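Side-chain contacts in cysteine desulfurase (Fervidobacterium islandicum, PDB 6A6E), which removes the sulfur of L-cysteine to leave alanine, using pyridoxal phosphate and probably carrying the sulfur as an enzyme-bound persulfide for iron-sulfur cluster assembly: residues A[180-185]-A[191-196]; A[129-134]-A[160-165]. All coordinates share one frame; numbering follows the deposited sequence.

How the contacts relate
Both contacts are buried and lie at the cofactor end of the central seven-stranded sheet, their centres about 8 Å apart. Contact 1 joins the end of strand 179-183 to the loop leading into helix 195-201; contact 2 joins the turn after the neighbouring parallel strand 125-129 to the loop leading into helix 164-173. Their chemistry differs: contact 1 closes with a backbone hydrogen bond and a bridging water, whereas contact 2 has no hydrogen bond between its segments and is held by van der Waals packing of mainly apolar side chains. They meet through a probable hydrogen bond from Q191 to the carbonyl of I162, through E132 at the strand end, and through M193 packed on I162.

Contact 1: A[180-185]-A[191-196]; sequences VSITGQ and QEMPIE
Within the beta-alpha-beta unit formed by strand 179-183, helix 195-201 and strand 206-210, this buried contact closes the crossover loop on itself, in the large domain of a class-V aminotransferase fold. Q185 and E192 form a single backbone bridge, and M193 N donates an almost straight hydrogen bond to G184 O (3.1 Å). A water spans G184 O and M193 O, donating to both, so the glycine carbonyl is gripped twice. I195 CD1 comes to 4.3 Å from G184 CA.

M193 suits the interior because its flexible, unbranched chain can bend at chi2 (-56°), bringing CG to 3.1 Å from T183 O and the methyl CE to 4.0 Å from T183 CG2. T183 and Q185 both line the pyridoxal phosphate pocket. The T183 hydroxyl, set anti to its own backbone N, donates to Q185 O from above the carbonyl plane. The extended Q185 lies against E192 CG, its amide nearly perpendicular to the carboxylate; H217 takes the amide oxygen and K218 the carboxylate. Beside them, Q185 CA makes a CA-H...O contact with Q191 O at 3.2 Å.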
ATOM      1  N   VAL A 180      15.503  12.635 -16.418  1.00 18.87           N
ATOM      2  CA  VAL A 180      14.829  12.009 -17.544  1.00 18.22           C
ATOM      3  C   VAL A 180      13.982  10.852 -16.926  1.00 18.55           C
ATOM      4  O   VAL A 180      14.532   9.992 -16.222  1.00 20.12           O
ATOM      5  CB  VAL A 180      15.831  11.422 -18.563  1.00 19.33           C
ATOM      6  CG1 VAL A 180      15.162  10.619 -19.673  1.00 18.07           C
ATOM      7  CG2 VAL A 180      16.612  12.535 -19.251  1.00 19.37           C
ATOM      8  N   SER A 181      12.677  10.843 -17.159  1.00 17.01           N
ATOM      9  CA  SER A 181      11.824   9.754 -16.690  1.00 18.07           C
ATOM     10  C   SER A 181      11.095   9.198 -17.855  1.00 17.79           C
ATOM     11  O   SER A 181      10.328   9.886 -18.479  1.00 19.40           O
ATOM     12  CB  SER A 181      10.833  10.241 -15.637  1.00 20.94           C
ATOM     13  OG  SER A 181      10.217   9.161 -14.935  1.00 20.60           O
ATOM     14  N   ILE A 182      11.292   7.936 -18.141  1.00 18.58           N
ATOM     15  CA  ILE A 182      10.686   7.393 -19.297  1.00 21.51           C
ATOM     16  C   ILE A 182      10.186   5.988 -19.050  1.00 19.36           C
ATOM     17  O   ILE A 182      10.770   5.279 -18.230  1.00 17.33           O
ATOM     18  CB  ILE A 182      11.733   7.393 -20.487  1.00 26.31           C
ATOM     19  CG1 ILE A 182      11.013   7.031 -21.795  1.00 33.44           C
ATOM     20  CG2 ILE A 182      12.883   6.443 -20.213  1.00 26.14           C
ATOM     21  CD1 ILE A 182      11.787   7.375 -23.044  1.00 39.73           C
ATOM     22  N   THR A 183       9.165   5.577 -19.811  1.00 16.61           N
ATOM     23  CA  THR A 183       8.642   4.246 -19.721  1.00 17.85           C
ATOM     24  C   THR A 183       9.625   3.238 -20.312  1.00 20.15           C
ATOM     25  O   THR A 183      10.358   3.513 -21.245  1.00 20.07           O
ATOM     26  CB  THR A 183       7.272   4.109 -20.430  1.00 19.80           C
ATOM     27  OG1 THR A 183       6.791   2.798 -20.215  1.00 20.76           O
ATOM     28  CG2 THR A 183       7.345   4.374 -21.967  1.00 19.64           C
ATOM     29  N   GLY A 184       9.709   2.087 -19.685  1.00 19.38           N
ATOM     30  CA  GLY A 184      10.484   1.000 -20.203  1.00 20.00           C
ATOM     31  C   GLY A 184       9.721   0.322 -21.336  1.00 21.10           C
ATOM     32  O   GLY A 184      10.330  -0.350 -22.199  1.00 18.53           O
ATOM     33  N   GLN A 185       8.392   0.452 -21.326  1.00 19.29           N
ATOM     34  CA  GLN A 185       7.532  -0.062 -22.403  1.00 19.77           C
ATOM     35  C   GLN A 185       6.143   0.532 -22.267  1.00 19.66           C
ATOM     36  O   GLN A 185       5.568   0.499 -21.157  1.00 18.51           O
ATOM     37  CB  GLN A 185       7.400  -1.586 -22.300  1.00 20.56           C
ATOM     38  CG  GLN A 185       6.425  -2.208 -23.307  1.00 23.18           C
ATOM     39  CD  GLN A 185       6.223  -3.689 -23.100  1.00 23.97           C
ATOM     40  OE1 GLN A 185       6.608  -4.225 -22.081  1.00 30.08           O
ATOM     41  NE2 GLN A 185       5.661  -4.362 -24.071  1.00 23.94           N
ATOM     42  N   GLN A 191       5.571  -0.526 -27.310  1.00 19.51           N
ATOM     43  CA  GLN A 191       6.977  -0.338 -27.692  1.00 18.83           C
ATOM     44  C   GLN A 191       7.920  -0.476 -26.488  1.00 19.60           C
ATOM     45  O   GLN A 191       7.839   0.332 -25.544  1.00 18.92           O
ATOM     46  CB  GLN A 191       7.211   1.051 -28.321  1.00 19.46           C
ATOM     47  CG  GLN A 191       8.644   1.192 -28.840  1.00 19.29           C
ATOM     48  CD  GLN A 191       9.002   2.545 -29.384  1.00 21.23           C
ATOM     49  OE1 GLN A 191       8.201   3.470 -29.343  1.00 23.11           O
ATOM     50  NE2 GLN A 191      10.268   2.687 -29.850  1.00 20.13           N
ATOM     51  N   GLU A 192       8.804  -1.471 -26.515  1.00 20.34           N
ATOM     52  CA  GLU A 192       9.941  -1.511 -25.594  1.00 22.44           C
ATOM     53  C   GLU A 192      10.965  -0.426 -25.962  1.00 23.58           C
ATOM     54  O   GLU A 192      11.402  -0.368 -27.081  1.00 22.71           O
ATOM     55  CB  GLU A 192      10.610  -2.876 -25.587  1.00 24.45           C
ATOM     56  CG  GLU A 192       9.658  -3.986 -25.104  1.00 26.31           C
ATOM     57  CD  GLU A 192      10.264  -5.388 -25.110  1.00 30.74           C
ATOM     58  OE1 GLU A 192      11.355  -5.564 -25.689  1.00 30.75           O
ATOM     59  OE2 GLU A 192       9.644  -6.337 -24.537  1.00 32.21           O
ATOM     60  N   MET A 193      11.308   0.436 -25.001  1.00 21.42           N
ATOM     61  CA  MET A 193      12.142   1.576 -25.253  1.00 22.68           C
ATOM     62  C   MET A 193      13.648   1.229 -25.198  1.00 22.31           C
ATOM     63  O   MET A 193      14.069   0.346 -24.449  1.00 21.23           O
ATOM     64  CB  MET A 193      11.843   2.716 -24.264  1.00 21.33           C
ATOM     65  CG  MET A 193      10.432   3.293 -24.351  1.00 24.91           C
ATOM     66  SD  MET A 193       9.975   3.898 -26.022  1.00 25.81           S
ATOM     67  CE  MET A 193       8.224   4.283 -25.858  1.00 25.33           C
ATOM     68  N   PRO A 194      14.445   1.971 -25.962  1.00 23.50           N
ATOM     69  CA  PRO A 194      15.876   1.795 -26.018  1.00 23.68           C
ATOM     70  C   PRO A 194      16.506   2.473 -24.799  1.00 23.16           C
ATOM     71  O   PRO A 194      17.131   3.532 -24.882  1.00 19.87           O
ATOM     72  CB  PRO A 194      16.238   2.466 -27.365  1.00 24.59           C
ATOM     73  CG  PRO A 194      15.307   3.628 -27.418  1.00 26.61           C
ATOM     74  CD  PRO A 194      13.989   3.042 -26.875  1.00 24.48           C
ATOM     75  N   ILE A 195      16.372   1.836 -23.642  1.00 21.84           N
ATOM     76  CA  ILE A 195      16.868   2.427 -22.393  1.00 21.32           C
ATOM     77  C   ILE A 195      18.377   2.778 -22.373  1.00 21.70           C
ATOM     78  O   ILE A 195      18.753   3.886 -21.913  1.00 20.98           O
ATOM     79  CB  ILE A 195      16.582   1.489 -21.201  1.00 21.40           C
ATOM     80  CG1 ILE A 195      15.080   1.357 -21.022  1.00 23.17           C
ATOM     81  CG2 ILE A 195      17.213   2.054 -19.941  1.00 21.12           C
ATOM     82  CD1 ILE A 195      14.687   0.275 -20.031  1.00 27.08           C
ATOM     83  N   GLU A 196      19.223   1.883 -22.870  1.00 22.68           N
ATOM     84  CA  GLU A 196      20.691   2.178 -22.931  1.00 26.19           C
ATOM     85  C   GLU A 196      21.045   3.352 -23.842  1.00 24.71           C
ATOM     86  O   GLU A 196      21.862   4.205 -23.493  1.00 26.94           O
ATOM     87  CB  GLU A 196      21.460   0.925 -23.297  1.00 28.63           C
ATOM     88  CG  GLU A 196      21.384  -0.062 -22.144  1.00 31.88           C
ATOM     89  CD  GLU A 196      22.279  -1.284 -22.264  1.00 34.28           C
ATOM     90  OE1 GLU A 196      23.421  -1.147 -22.706  1.00 41.16           O
ATOM     91  OE2 GLU A 196      21.853  -2.382 -21.856  1.00 31.44           O
TER
HETATM   92  O   HOH W   1      12.825  -1.335 -22.731  1.00 21.26           O

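Contact 2: A[129-134]-A[160-165]; sequences SQVEHH and GVITNE. With PLP (pyridoxal-5'-phosphate), chain E.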
ATOM      1  N   SER A 129       8.487  11.372 -21.924  1.00 26.57           N
ATOM      2  CA  SER A 129       8.070  11.147 -23.282  1.00 24.97           C
ATOM      3  C   SER A 129       6.567  11.420 -23.455  1.00 24.17           C
ATOM      4  O   SER A 129       5.811  11.413 -22.488  1.00 20.19           O
ATOM      5  CB  SER A 129       8.414   9.732 -23.707  1.00 24.95           C
ATOM      6  OG  SER A 129       7.295   8.902 -23.584  1.00 28.44           O
ATOM      7  N   GLN A 130       6.143  11.641 -24.710  1.00 21.53           N
ATOM      8  CA  GLN A 130       4.756  11.860 -25.025  1.00 21.44           C
ATOM      9  C   GLN A 130       3.873  10.625 -24.796  1.00 21.41           C
ATOM     10  O   GLN A 130       2.649  10.750 -24.742  1.00 23.56           O
ATOM     11  CB  GLN A 130       4.577  12.338 -26.488  1.00 21.40           C
ATOM     12  CG  GLN A 130       4.833  13.807 -26.644  1.00 23.12           C
ATOM     13  CD  GLN A 130       4.516  14.406 -28.037  1.00 24.98           C
ATOM     14  OE1 GLN A 130       4.527  13.736 -29.060  1.00 20.47           O
ATOM     15  NE2 GLN A 130       4.232  15.710 -28.034  1.00 21.38           N
ATOM     16  N   VAL A 131       4.445   9.440 -24.733  1.00 18.78           N
ATOM     17  CA  VAL A 131       3.618   8.272 -24.565  1.00 20.66           C
ATOM     18  C   VAL A 131       3.494   7.821 -23.094  1.00 21.32           C
ATOM     19  O   VAL A 131       2.972   6.722 -22.819  1.00 27.14           O
ATOM     20  CB  VAL A 131       4.149   7.112 -25.442  1.00 22.08           C
ATOM     21  CG1 VAL A 131       4.488   7.625 -26.838  1.00 24.02           C
ATOM     22  CG2 VAL A 131       5.375   6.470 -24.859  1.00 22.47           C
ATOM     23  N   GLU A 132       3.943   8.619 -22.134  1.00 21.24           N
ATOM     24  CA  GLU A 132       3.873   8.175 -20.697  1.00 19.31           C
ATOM     25  C   GLU A 132       2.422   7.969 -20.202  1.00 17.99           C
ATOM     26  O   GLU A 132       1.484   8.676 -20.574  1.00 18.88           O
ATOM     27  CB  GLU A 132       4.553   9.139 -19.775  1.00 22.08           C
ATOM     28  CG  GLU A 132       6.014   9.387 -20.077  1.00 25.85           C
ATOM     29  CD  GLU A 132       6.808   8.096 -20.139  1.00 29.37           C
ATOM     30  OE1 GLU A 132       7.693   7.942 -21.045  1.00 28.90           O
ATOM     31  OE2 GLU A 132       6.562   7.236 -19.241  1.00 28.93           O
ATOM     32  N   HIS A 133       2.280   6.928 -19.430  1.00 17.63           N
ATOM     33  CA  HIS A 133       1.176   6.710 -18.534  1.00 18.17           C
ATOM     34  C   HIS A 133       1.035   7.901 -17.565  1.00 17.45           C
ATOM     35  O   HIS A 133       2.008   8.573 -17.221  1.00 17.81           O
ATOM     36  CB  HIS A 133       1.415   5.358 -17.835  1.00 20.06           C
ATOM     37  CG  HIS A 133       0.276   4.873 -16.972  1.00 19.31           C
ATOM     38  ND1 HIS A 133      -0.065   5.478 -15.774  1.00 19.90           N
ATOM     39  CD2 HIS A 133      -0.526   3.795 -17.094  1.00 18.67           C
ATOM     40  CE1 HIS A 133      -1.076   4.827 -15.228  1.00 19.04           C
ATOM     41  NE2 HIS A 133      -1.381   3.806 -16.013  1.00 20.35           N
ATOM     42  N   HIS A 134      -0.214   8.219 -17.187  1.00 16.94           N
ATOM     43  CA  HIS A 134      -0.492   9.306 -16.234  1.00 17.29           C
ATOM     44  C   HIS A 134       0.399   9.236 -14.987  1.00 16.33           C
ATOM     45  O   HIS A 134       0.783  10.260 -14.461  1.00 15.56           O
ATOM     46  CB  HIS A 134      -1.979   9.326 -15.827  1.00 16.85           C
ATOM     47  CG  HIS A 134      -2.867   9.756 -16.948  1.00 18.44           C
ATOM     48  ND1 HIS A 134      -4.225   9.489 -16.986  1.00 17.89           N
ATOM     49  CD2 HIS A 134      -2.559  10.335 -18.132  1.00 17.36           C
ATOM     50  CE1 HIS A 134      -4.719   9.939 -18.128  1.00 18.68           C
ATOM     51  NE2 HIS A 134      -3.720  10.436 -18.848  1.00 17.44           N
ATOM     52  N   GLY A 160       2.519   6.867 -32.684  1.00 23.86           N
ATOM     53  CA  GLY A 160       2.896   6.786 -31.283  1.00 25.37           C
ATOM     54  C   GLY A 160       4.292   6.238 -30.999  1.00 26.53           C
ATOM     55  O   GLY A 160       4.594   5.930 -29.885  1.00 24.17           O
ATOM     56  N   VAL A 161       5.144   6.155 -32.013  1.00 27.00           N
ATOM     57  CA  VAL A 161       6.476   5.531 -31.887  1.00 25.25           C
ATOM     58  C   VAL A 161       7.454   6.575 -31.439  1.00 22.94           C
ATOM     59  O   VAL A 161       7.413   7.733 -31.904  1.00 22.12           O
ATOM     60  CB  VAL A 161       6.952   4.870 -33.234  1.00 24.51           C
ATOM     61  CG1 VAL A 161       8.324   4.222 -33.099  1.00 24.83           C
ATOM     62  CG2 VAL A 161       5.998   3.806 -33.617  1.00 26.07           C
ATOM     63  N   ILE A 162       8.300   6.201 -30.471  1.00 23.21           N
ATOM     64  CA  ILE A 162       9.447   7.029 -30.079  1.00 24.69           C
ATOM     65  C   ILE A 162      10.671   6.465 -30.849  1.00 25.66           C
ATOM     66  O   ILE A 162      11.150   5.389 -30.535  1.00 22.76           O
ATOM     67  CB  ILE A 162       9.734   6.950 -28.567  1.00 25.79           C
ATOM     68  CG1 ILE A 162       8.538   7.416 -27.764  1.00 25.10           C
ATOM     69  CG2 ILE A 162      11.024   7.716 -28.215  1.00 25.39           C
ATOM     70  CD1 ILE A 162       8.371   8.892 -27.705  1.00 27.13           C
ATOM     71  N   THR A 163      11.114   7.158 -31.897  1.00 25.64           N
ATOM     72  CA  THR A 163      12.215   6.666 -32.738  1.00 25.66           C
ATOM     73  C   THR A 163      13.532   7.046 -32.110  1.00 25.27           C
ATOM     74  O   THR A 163      13.599   8.000 -31.332  1.00 23.58           O
ATOM     75  CB  THR A 163      12.142   7.262 -34.187  1.00 25.57           C
ATOM     76  OG1 THR A 163      12.306   8.680 -34.125  1.00 23.02           O
ATOM     77  CG2 THR A 163      10.829   6.923 -34.804  1.00 25.99           C
ATOM     78  N   ASN A 164      14.569   6.275 -32.421  1.00 28.38           N
ATOM     79  CA  ASN A 164      15.952   6.632 -32.033  1.00 29.55           C
ATOM     80  C   ASN A 164      16.317   8.019 -32.458  1.00 27.05           C
ATOM     81  O   ASN A 164      16.967   8.766 -31.691  1.00 26.58           O
ATOM     82  CB  ASN A 164      16.962   5.640 -32.629  1.00 31.84           C
ATOM     83  CG  ASN A 164      16.971   4.330 -31.920  1.00 32.01           C
ATOM     84  OD1 ASN A 164      16.163   4.101 -31.005  1.00 29.12           O
ATOM     85  ND2 ASN A 164      17.926   3.457 -32.288  1.00 29.48           N
ATOM     86  N   GLU A 165      15.880   8.400 -33.657  1.00 27.50           N
ATOM     87  CA  GLU A 165      16.121   9.769 -34.144  1.00 29.58           C
ATOM     88  C   GLU A 165      15.462  10.821 -33.297  1.00 29.40           C
ATOM     89  O   GLU A 165      16.108  11.859 -32.994  1.00 27.98           O
ATOM     90  CB  GLU A 165      15.688   9.937 -35.609  1.00 35.08           C
ATOM     91  CG  GLU A 165      15.965  11.296 -36.236  1.00 41.42           C
ATOM     92  CD  GLU A 165      17.444  11.762 -36.151  1.00 61.27           C
ATOM     93  OE1 GLU A 165      18.420  10.922 -36.138  1.00 64.70           O
ATOM     94  OE2 GLU A 165      17.650  13.007 -36.099  1.00 76.97           O
TER
HETATM   95  N1  PLP E 501       3.033   2.869 -16.002  1.00 19.48           N
HETATM   96  C2  PLP E 501       2.769   1.935 -16.877  1.00 20.85           C
HETATM   97  C2A PLP E 501       3.453   1.925 -18.203  1.00 22.09           C
HETATM   98  C3  PLP E 501       1.754   0.944 -16.516  1.00 19.44           C
HETATM   99  O3  PLP E 501       1.454   0.014 -17.405  1.00 26.25           O
HETATM  100  C4  PLP E 501       1.130   0.971 -15.195  1.00 19.60           C
HETATM  101  C4A PLP E 501       0.189  -0.030 -14.728  1.00 18.76           C
HETATM  102  C5  PLP E 501       1.478   2.086 -14.308  1.00 19.01           C
HETATM  103  C6  PLP E 501       2.411   2.953 -14.791  1.00 19.13           C
HETATM  104  C5A PLP E 501       0.825   2.282 -12.937  1.00 19.80           C
HETATM  105  O4P PLP E 501       0.773   1.192 -12.028  1.00 18.93           O
HETATM  106  P   PLP E 501      -0.094   1.123 -10.659  1.00 19.91           P
HETATM  107  O1P PLP E 501       0.421   2.139  -9.719  1.00 17.09           O
HETATM  108  O2P PLP E 501      -1.493   1.301 -11.173  1.00 20.06           O
HETATM  109  O3P PLP E 501       0.243  -0.270 -10.218  1.00 18.36           O
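The turn behind the pyridoxal phosphate pocket packs here against the loop that leads into helix 164-173. V131 and I162 form its apolar centre: V131 CG1 lies 4.2 Å from I162 CG1, and I162 CD1 reaches on to S129 CB at 4.1 Å. In V131, a chi1 of -45° puts CG1 opposite the carbonyl carbon and over G160, whose carbonyl O it meets at 3.5 Å. Branched aliphatic residues suit this place, since M193, T183 and L380 also pack round V131, and I162 lies on strand 150-154 through I154. G160 takes a backbone with positive phi (85°), where a side chain would collide with the preceding carbonyl.

Serine suits the start of the type I turn S129-E132 because its short hydroxyl can do two jobs. S129 OG accepts from V131 N (3.1 Å), making an ST turn, and donates to E132 OE1 (2.7 Å) on the anti side of the carboxylate, tilted 30° out of its plane. E132 OE1 also accepts a hydrogen bond from T183 N, while E132 OE2 is held by N136, so the buried carboxylate is fixed through both oxygens.

Next along the chain, H133 lays its ring over the cofactor ring, with PLP C6 3.6 Å above the imidazole plane and over its centre. H133 ND1 accepts a hydrogen bond from A135 N, which helps to fix the rotation of the imidazole. No hydrogen bond joins the two segments, whose packing is mostly aliphatic, whereas hydrogen bonds inside the turn and to its neighbours set the course of the chain that presents H133 to the cofactor.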